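PDB 1RWR: filamentous hemagglutinin from Bordetella pertussis, which is a secreted adhesin whose N-terminal beta-helical domain probably directs its export across the outer membrane by the two-partner secretion pathway. Local coordinates for residues P5-Q13 with P19-N27; V46-D54 with L63-A73. All blocks are in the same frame, centred on the assembly; numbering follows the deposited sequence.

Contact 1 (P5-Q13 with P19-N27); sequences PQGQTQVLQ and PVVNIADPN
T9 turns its CG2 anti to the backbone N (chi1 -53° for OG1), and V21 does the same with CG1, which brings the two methyls together just before strand 10-12, on the V11/V21 side, T9 CG2 lying 3.8 Å from V21 CG1. V11 CG1 lies alongside the ring of P19, the two side chains pointing the same way, while V11 CG2 touches CG2 of V21. The other face of the sheet carries Q10, L12, V20 and N22. There CD1 of L12 comes within 3.7 Å of ND2 of N22, its side chain slanting across the amide, whose OD1 accepts from ND2 of N49, and the CB atoms of L12 and V20 pack against each other.

The backbone evidence is that of an antiparallel beta hairpin, the segments 10-12 and 20-22 running at 154° to each other. Q10 with N22 and L12 with V20 are hydrogen-bonded pairs, and V11 with V21 is the non-hydrogen-bonded pair between them. The bond from L12 N to V20 O is 2.8 Å; its return, V20 N to L12 O, is 2.9 Å and about equally straight. The bond from N22 N to Q10 O, also 2.8 Å, is more bent, at 131° at the hydrogen, where N22 centres an inverse gamma turn and the strand gives out. V11 CA also offers a C-H to V20 O, at 3.3 Å. Ahead of the ladder, a type II' turn spans Q6 to T9, with G7 at positive phi.

T9 OG1 and A24 N both bond to N34 OD1, tying the end of the hairpin to strand 31-36. The hairpin adds an antiparallel edge, strand 10-12, to a mixed sheet at the N-terminal end of the beta-helix; strand 20-22 continues that sheet in parallel into strand 45-50, with V21 bonded through its backbone to N49.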
loop_
_atom_site.group_PDB
_atom_site.type_symbol
_atom_site.label_atom_id
_atom_site.label_comp_id
_atom_site.label_asym_id
_atom_site.label_seq_id
_atom_site.Cartn_x
_atom_site.Cartn_y
_atom_site.Cartn_z
ATOM N N PRO A 5 20.749 -0.402 -3.990
ATOM C CA PRO A 5 20.604 0.768 -3.125
ATOM C C PRO A 5 21.451 1.943 -3.566
ATOM O O PRO A 5 22.396 1.804 -4.405
ATOM C CB PRO A 5 21.110 0.266 -1.776
ATOM C CG PRO A 5 22.175 -0.744 -2.138
ATOM C CD PRO A 5 21.662 -1.413 -3.404
ATOM N N GLN A 6 21.122 3.079 -2.966
ATOM C CA GLN A 6 21.877 4.320 -3.101
ATOM C C GLN A 6 22.170 4.904 -1.723
ATOM O O GLN A 6 21.529 4.540 -0.739
ATOM C CB GLN A 6 21.081 5.318 -3.932
ATOM C CG GLN A 6 20.951 4.854 -5.402
ATOM C CD GLN A 6 20.003 5.649 -6.261
ATOM O OE1 GLN A 6 20.195 5.721 -7.491
ATOM N NE2 GLN A 6 19.010 6.236 -5.677
ATOM N N GLY A 7 23.195 5.750 -1.648
ATOM C CA GLY A 7 23.562 6.448 -0.421
ATOM C C GLY A 7 24.062 5.518 0.665
ATOM O O GLY A 7 24.837 4.610 0.404
ATOM N N GLN A 8 23.601 5.723 1.898
ATOM C CA GLN A 8 24.109 4.929 3.036
ATOM C C GLN A 8 23.472 3.533 3.088
ATOM O O GLN A 8 24.006 2.609 3.735
ATOM C CB GLN A 8 23.911 5.676 4.361
ATOM C CG GLN A 8 24.462 4.947 5.565
ATOM C CD GLN A 8 24.175 5.578 6.964
ATOM O OE1 GLN A 8 25.121 5.701 7.791
ATOM N NE2 GLN A 8 22.897 5.874 7.265
ATOM N N THR A 9 22.320 3.376 2.417
ATOM C CA THR A 9 21.641 2.079 2.381
ATOM C C THR A 9 22.541 0.983 1.781
ATOM O O THR A 9 23.152 1.189 0.729
ATOM C CB THR A 9 20.324 2.196 1.586
ATOM O OG1 THR A 9 19.549 3.258 2.113
ATOM C CG2 THR A 9 19.456 0.943 1.759
ATOM N N GLN A 10 22.649 -0.150 2.461
ATOM C CA GLN A 10 23.322 -1.307 1.906
ATOM C C GLN A 10 22.403 -2.494 1.847
ATOM O O GLN A 10 21.427 -2.579 2.607
ATOM C CB GLN A 10 24.578 -1.649 2.723
ATOM C CG GLN A 10 25.574 -0.481 2.859
ATOM C CD GLN A 10 26.348 -0.088 1.558
ATOM O OE1 GLN A 10 26.566 -0.907 0.667
ATOM N NE2 GLN A 10 26.804 1.170 1.499
ATOM N N VAL A 11 22.672 -3.397 0.906
ATOM C CA VAL A 11 21.914 -4.641 0.793
ATOM C C VAL A 11 22.898 -5.806 0.848
ATOM O O VAL A 11 23.829 -5.873 0.037
ATOM C CB VAL A 11 21.092 -4.734 -0.533
ATOM C CG1 VAL A 11 20.422 -6.074 -0.642
ATOM C CG2 VAL A 11 20.051 -3.652 -0.600
ATOM N N LEU A 12 22.697 -6.697 1.819
ATOM C CA LEU A 12 23.446 -7.919 1.917
ATOM C C LEU A 12 22.655 -8.990 1.189
ATOM O O LEU A 12 21.551 -9.377 1.585
ATOM C CB LEU A 12 23.684 -8.281 3.389
ATOM C CG LEU A 12 24.362 -7.187 4.203
ATOM C CD1 LEU A 12 24.459 -7.633 5.690
ATOM C CD2 LEU A 12 25.741 -6.921 3.624
ATOM N N GLN A 13 23.243 -9.424 0.076
ATOM C CA GLN A 13 22.633 -10.366 -0.852
ATOM C C GLN A 13 23.749 -11.106 -1.596
ATOM O O GLN A 13 24.918 -10.753 -1.531
ATOM C CB GLN A 13 21.722 -9.652 -1.861
ATOM C CG GLN A 13 22.407 -8.592 -2.744
ATOM C CD GLN A 13 21.388 -7.751 -3.520
ATOM O OE1 GLN A 13 20.297 -8.246 -3.822
ATOM N NE2 GLN A 13 21.738 -6.497 -3.844
ATOM N N PRO A 19 17.748 -11.483 0.912
ATOM C CA PRO A 19 18.404 -10.173 1.045
ATOM C C PRO A 19 18.052 -9.432 2.331
ATOM O O PRO A 19 16.932 -9.564 2.796
ATOM C CB PRO A 19 17.912 -9.367 -0.174
ATOM C CG PRO A 19 16.821 -10.100 -0.727
ATOM C CD PRO A 19 16.846 -11.545 -0.240
ATOM N N VAL A 20 19.044 -8.733 2.889
ATOM C CA VAL A 20 18.912 -7.961 4.107
ATOM C C VAL A 20 19.224 -6.524 3.705
ATOM O O VAL A 20 20.304 -6.248 3.175
ATOM C CB VAL A 20 19.897 -8.402 5.207
ATOM C CG1 VAL A 20 19.878 -7.423 6.386
ATOM C CG2 VAL A 20 19.629 -9.815 5.658
ATOM N N VAL A 21 18.276 -5.623 3.943
ATOM C CA VAL A 21 18.467 -4.213 3.698
ATOM C C VAL A 21 18.932 -3.579 4.988
ATOM O O VAL A 21 18.156 -3.500 5.957
ATOM C CB VAL A 21 17.162 -3.526 3.230
ATOM C CG1 VAL A 21 17.406 -2.055 3.004
ATOM C CG2 VAL A 21 16.627 -4.184 1.967
ATOM N N ASN A 22 20.206 -3.172 5.015
ATOM C CA ASN A 22 20.713 -2.306 6.071
ATOM C C ASN A 22 20.286 -0.868 5.763
ATOM O O ASN A 22 20.990 -0.110 5.113
ATOM C CB ASN A 22 22.233 -2.450 6.236
ATOM C CG ASN A 22 22.607 -3.686 7.002
ATOM O OD1 ASN A 22 21.796 -4.224 7.747
ATOM N ND2 ASN A 22 23.853 -4.177 6.805
ATOM N N ILE A 23 19.089 -0.539 6.252
ATOM C CA ILE A 23 18.470 0.746 6.062
ATOM C C ILE A 23 19.357 1.867 6.625
ATOM O O ILE A 23 20.180 1.624 7.514
ATOM C CB ILE A 23 17.069 0.795 6.739
ATOM C CG1 ILE A 23 17.129 0.506 8.251
ATOM C CG2 ILE A 23 16.101 -0.210 6.099
ATOM C CD1 ILE A 23 15.799 0.866 8.973
ATOM N N ALA A 24 19.153 3.067 6.097
ATOM C CA ALA A 24 19.810 4.275 6.558
ATOM C C ALA A 24 19.397 4.646 7.960
ATOM O O ALA A 24 18.267 4.391 8.402
ATOM C CB ALA A 24 19.516 5.438 5.587
ATOM N N ASP A 25 20.315 5.284 8.677
ATOM C CA ASP A 25 19.978 5.799 10.013
ATOM C C ASP A 25 18.769 6.726 9.890
ATOM O O ASP A 25 18.748 7.581 9.002
ATOM C CB ASP A 25 21.185 6.547 10.580
ATOM C CG ASP A 25 21.163 6.680 12.067
ATOM O OD1 ASP A 25 20.463 5.890 12.745
ATOM O OD2 ASP A 25 21.865 7.572 12.635
ATOM N N PRO A 26 17.740 6.566 10.718
ATOM C CA PRO A 26 16.579 7.448 10.637
ATOM C C PRO A 26 16.884 8.868 11.064
ATOM O O PRO A 26 17.844 9.132 11.817
ATOM C CB PRO A 26 15.563 6.836 11.616
ATOM C CG PRO A 26 16.360 6.035 12.530
ATOM C CD PRO A 26 17.532 5.485 11.708
ATOM N N ASN A 27 16.049 9.775 10.596
ATOM C CA ASN A 27 16.135 11.164 11.015
ATOM C C ASN A 27 15.546 11.329 12.397
ATOM O O ASN A 27 15.151 10.337 13.022
ATOM C CB ASN A 27 15.471 12.132 9.992
ATOM C CG ASN A 27 13.971 11.860 9.779
ATOM O OD1 ASN A 27 13.253 11.433 10.712
ATOM N ND2 ASN A 27 13.481 12.147 8.564
#

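Contact 2 (V46-D54 with L63-A73)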
loop_
_atom_site.group_PDB
_atom_site.type_symbol
_atom_site.label_atom_id
_atom_site.label_comp_id
_atom_site.label_asym_id
_atom_site.label_seq_id
_atom_site.Cartn_x
_atom_site.Cartn_y
_atom_site.Cartn_z
ATOM N N VAL A 46 12.172 -10.277 1.807
ATOM C CA VAL A 46 13.289 -9.399 2.117
ATOM C C VAL A 46 13.221 -9.082 3.607
ATOM O O VAL A 46 12.133 -9.029 4.168
ATOM C CB VAL A 46 13.265 -8.052 1.291
ATOM C CG1 VAL A 46 12.032 -7.183 1.550
ATOM C CG2 VAL A 46 14.520 -7.242 1.496
ATOM N N VAL A 47 14.377 -8.866 4.211
ATOM C CA VAL A 47 14.432 -8.455 5.601
ATOM C C VAL A 47 14.942 -7.011 5.672
ATOM O O VAL A 47 16.058 -6.730 5.211
ATOM C CB VAL A 47 15.353 -9.388 6.404
ATOM C CG1 VAL A 47 15.497 -8.912 7.875
ATOM C CG2 VAL A 47 14.823 -10.780 6.330
ATOM N N PHE A 48 14.172 -6.134 6.311
ATOM C CA PHE A 48 14.617 -4.794 6.619
ATOM C C PHE A 48 15.283 -4.813 7.986
ATOM O O PHE A 48 14.673 -5.207 8.968
ATOM C CB PHE A 48 13.452 -3.802 6.651
ATOM C CG PHE A 48 12.846 -3.558 5.322
ATOM C CD1 PHE A 48 13.387 -2.632 4.462
ATOM C CD2 PHE A 48 11.735 -4.301 4.927
ATOM C CE1 PHE A 48 12.789 -2.411 3.200
ATOM C CE2 PHE A 48 11.173 -4.104 3.707
ATOM C CZ PHE A 48 11.691 -3.160 2.840
ATOM N N ASN A 49 16.535 -4.391 8.050
ATOM C CA ASN A 49 17.301 -4.538 9.297
ATOM C C ASN A 49 17.141 -3.319 10.172
ATOM O O ASN A 49 17.843 -2.346 10.016
ATOM C CB ASN A 49 18.786 -4.843 9.017
ATOM C CG ASN A 49 19.561 -5.236 10.279
ATOM O OD1 ASN A 49 19.056 -5.118 11.408
ATOM N ND2 ASN A 49 20.806 -5.682 10.094
ATOM N N ASN A 50 16.204 -3.396 11.115
ATOM C CA ASN A 50 15.993 -2.327 12.094
ATOM C C ASN A 50 16.498 -2.756 13.479
ATOM O O ASN A 50 15.879 -2.428 14.524
ATOM C CB ASN A 50 14.511 -1.991 12.158
ATOM C CG ASN A 50 14.212 -0.582 12.652
ATOM O OD1 ASN A 50 15.031 0.342 12.572
ATOM N ND2 ASN A 50 12.964 -0.396 13.096
ATOM N N GLY A 51 17.605 -3.502 13.466
ATOM C CA GLY A 51 18.153 -4.125 14.655
ATOM C C GLY A 51 19.394 -3.417 15.166
ATOM O O GLY A 51 20.259 -3.062 14.404
ATOM N N LEU A 52 19.433 -3.173 16.470
ATOM C CA LEU A 52 20.644 -2.701 17.157
ATOM C C LEU A 52 21.482 -3.831 17.733
ATOM O O LEU A 52 22.617 -3.594 18.182
ATOM C CB LEU A 52 20.244 -1.732 18.274
ATOM C CG LEU A 52 19.526 -0.457 17.863
ATOM C CD1 LEU A 52 19.194 0.384 19.095
ATOM C CD2 LEU A 52 20.300 0.390 16.870
ATOM N N THR A 53 20.941 -5.043 17.706
ATOM C CA THR A 53 21.627 -6.230 18.171
ATOM C C THR A 53 21.558 -7.331 17.141
ATOM O O THR A 53 20.648 -7.372 16.304
ATOM C CB THR A 53 20.998 -6.731 19.471
ATOM O OG1 THR A 53 19.626 -7.080 19.259
ATOM C CG2 THR A 53 20.952 -5.596 20.516
ATOM N N ASP A 54 22.509 -8.246 17.231
ATOM C CA ASP A 54 22.547 -9.411 16.363
ATOM C C ASP A 54 21.395 -10.338 16.735
ATOM O O ASP A 54 20.947 -10.392 17.890
ATOM C CB ASP A 54 23.868 -10.174 16.532
ATOM C CG ASP A 54 25.105 -9.376 16.126
ATOM O OD1 ASP A 54 25.029 -8.198 15.721
ATOM O OD2 ASP A 54 26.234 -9.900 16.189
ATOM N N LEU A 63 21.412 -12.724 11.321
ATOM C CA LEU A 63 21.990 -11.507 10.806
ATOM C C LEU A 63 22.540 -10.684 11.940
ATOM O O LEU A 63 22.145 -10.846 13.084
ATOM C CB LEU A 63 20.952 -10.694 10.008
ATOM C CG LEU A 63 19.882 -9.918 10.794
ATOM C CD1 LEU A 63 18.963 -9.107 9.829
ATOM C CD2 LEU A 63 19.032 -10.827 11.663
ATOM N N THR A 64 23.443 -9.778 11.606
ATOM C CA THR A 64 24.034 -8.902 12.600
ATOM C C THR A 64 23.295 -7.583 12.644
ATOM O O THR A 64 22.535 -7.250 11.746
ATOM C CB THR A 64 25.540 -8.662 12.316
ATOM O OG1 THR A 64 25.724 -8.125 11.019
ATOM C CG2 THR A 64 26.297 -9.976 12.236
ATOM N N LYS A 65 23.515 -6.831 13.705
ATOM C CA LYS A 65 22.928 -5.512 13.807
ATOM C C LYS A 65 23.274 -4.671 12.580
ATOM O O LYS A 65 24.289 -4.891 11.914
ATOM C CB LYS A 65 23.405 -4.823 15.067
ATOM C CG LYS A 65 24.859 -4.467 15.054
ATOM C CD LYS A 65 25.276 -3.917 16.412
ATOM C CE LYS A 65 25.553 -5.031 17.418
ATOM N NZ LYS A 65 26.537 -6.060 17.001
ATOM N N ASN A 66 22.417 -3.698 12.300
ATOM C CA ASN A 66 22.605 -2.784 11.185
ATOM C C ASN A 66 23.634 -1.716 11.551
ATOM O O ASN A 66 23.372 -0.870 12.413
ATOM C CB ASN A 66 21.269 -2.137 10.864
ATOM C CG ASN A 66 21.339 -1.171 9.735
ATOM O OD1 ASN A 66 22.410 -0.755 9.330
ATOM N ND2 ASN A 66 20.174 -0.792 9.217
ATOM N N PRO A 67 24.783 -1.727 10.892
ATOM C CA PRO A 67 25.865 -0.817 11.284
ATOM C C PRO A 67 25.564 0.657 11.051
ATOM O O PRO A 67 26.266 1.493 11.627
ATOM C CB PRO A 67 27.026 -1.289 10.419
ATOM C CG PRO A 67 26.366 -1.853 9.266
ATOM C CD PRO A 67 25.184 -2.585 9.763
ATOM N N ASN A 68 24.543 0.977 10.245
ATOM C CA ASN A 68 24.156 2.336 9.988
ATOM C C ASN A 68 23.423 2.994 11.155
ATOM O O ASN A 68 23.400 4.221 11.239
ATOM C CB ASN A 68 23.231 2.436 8.759
ATOM C CG ASN A 68 23.928 2.067 7.443
ATOM O OD1 ASN A 68 25.159 2.210 7.289
ATOM N ND2 ASN A 68 23.131 1.644 6.467
ATOM N N LEU A 69 22.775 2.193 12.000
ATOM C CA LEU A 69 21.845 2.713 12.983
ATOM C C LEU A 69 22.507 3.262 14.247
ATOM O O LEU A 69 23.349 2.594 14.841
ATOM C CB LEU A 69 20.835 1.653 13.425
ATOM C CG LEU A 69 19.930 1.071 12.336
ATOM C CD1 LEU A 69 18.980 0.013 12.906
ATOM C CD2 LEU A 69 19.200 2.205 11.532
ATOM N N THR A 70 22.138 4.488 14.602
ATOM C CA THR A 70 22.346 5.037 15.938
ATOM C C THR A 70 21.043 4.999 16.759
ATOM O O THR A 70 21.059 5.191 17.987
ATOM C CB THR A 70 22.870 6.478 15.889
ATOM O OG1 THR A 70 21.906 7.358 15.296
ATOM C CG2 THR A 70 24.103 6.594 15.057
ATOM N N ARG A 71 19.921 4.782 16.071
ATOM C CA ARG A 71 18.624 4.554 16.679
ATOM C C ARG A 71 17.783 3.769 15.660
ATOM O O ARG A 71 18.091 3.727 14.485
ATOM C CB ARG A 71 17.886 5.838 17.040
ATOM C CG ARG A 71 17.635 6.779 15.875
ATOM C CD ARG A 71 17.387 8.268 16.371
ATOM N NE ARG A 71 17.770 9.409 15.523
ATOM C CZ ARG A 71 18.677 9.456 14.530
ATOM N NH1 ARG A 71 19.375 8.396 14.128
ATOM N NH2 ARG A 71 18.885 10.628 13.908
ATOM N N GLN A 72 16.704 3.193 16.153
ATOM C CA GLN A 72 15.798 2.439 15.311
ATOM C C GLN A 72 14.772 3.352 14.659
ATOM O O GLN A 72 14.339 4.342 15.236
ATOM C CB GLN A 72 15.133 1.330 16.125
ATOM C CG GLN A 72 16.125 0.312 16.647
ATOM C CD GLN A 72 15.530 -0.655 17.618
ATOM O OE1 GLN A 72 14.920 -0.221 18.612
ATOM N NE2 GLN A 72 15.683 -1.977 17.355
ATOM N N ALA A 73 14.365 2.974 13.444
ATOM C CA ALA A 73 13.326 3.672 12.729
ATOM C C ALA A 73 11.922 3.382 13.251
ATOM O O ALA A 73 11.602 2.262 13.601
ATOM C CB ALA A 73 13.405 3.269 11.217
#
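The amides of N49 and N66 pass one another running opposite ways, their planes 43° apart; CB of N66 lies against CG of N49, at 3.6 Å. ND2 of N49 donates to T64 O (2.9 Å), which lies slightly out of the amide plane; OD1 takes the backbone N of G51, tilted from its plane, in an Asx turn. N66 sends ND2 to N49 O at 2.9 Å, in the carbonyl plane, and its OD1 closes a second Asx turn onto N68 N.

The N50 amide pairs edge-on with the backbone of A73: A73 N meets a lone pair of OD1, and ND2 reaches a lone pair of A73 O at 3.0 Å. These two bonds fix the amide's rotation, and K97 O is a further acceptor for ND2. N50 O takes NE2 of Q72, while G51 O receives N66 N.

D54 OD1 is gripped from opposite faces of the carboxylate plane, by K65 N and by K65 NZ in a salt bridge, both at 2.9 Å. The bends at chi3 and chi4 (81° and 54°) bring NZ back to the same oxygen that K65 N holds. CD2 of L52 packs on CB of L69, at 3.7 Å.

The 63-73 loop, which leads into strand 75-80 of the beta-helix, thus folds over the end of strand 45-50, whose neighbours in the mixed sheet are strands 20-22 and 91-96; Y95 of the latter touches V47, N49 and L63.

Contacts 1 and 2 follow one another along the chain, their centres about 9 Å apart, and are built onto the same mixed sheet. Strands 20-22 and 45-50 are neighbours in it, and V21 N lies 2.8 Å from V47 O in a probable hydrogen bond between them. Past the strands, the 63-73 loop of contact 2 also holds the 19-27 segment: T70 OG1 is 2.7 Å from D25 OD2, which forms a salt bridge with R71 as well, and both N66 and N68 donate ND2 to I23 O. Together the contacts join the N-terminal hairpin to the early strands of the beta-helix, on the same side of the chain's centre.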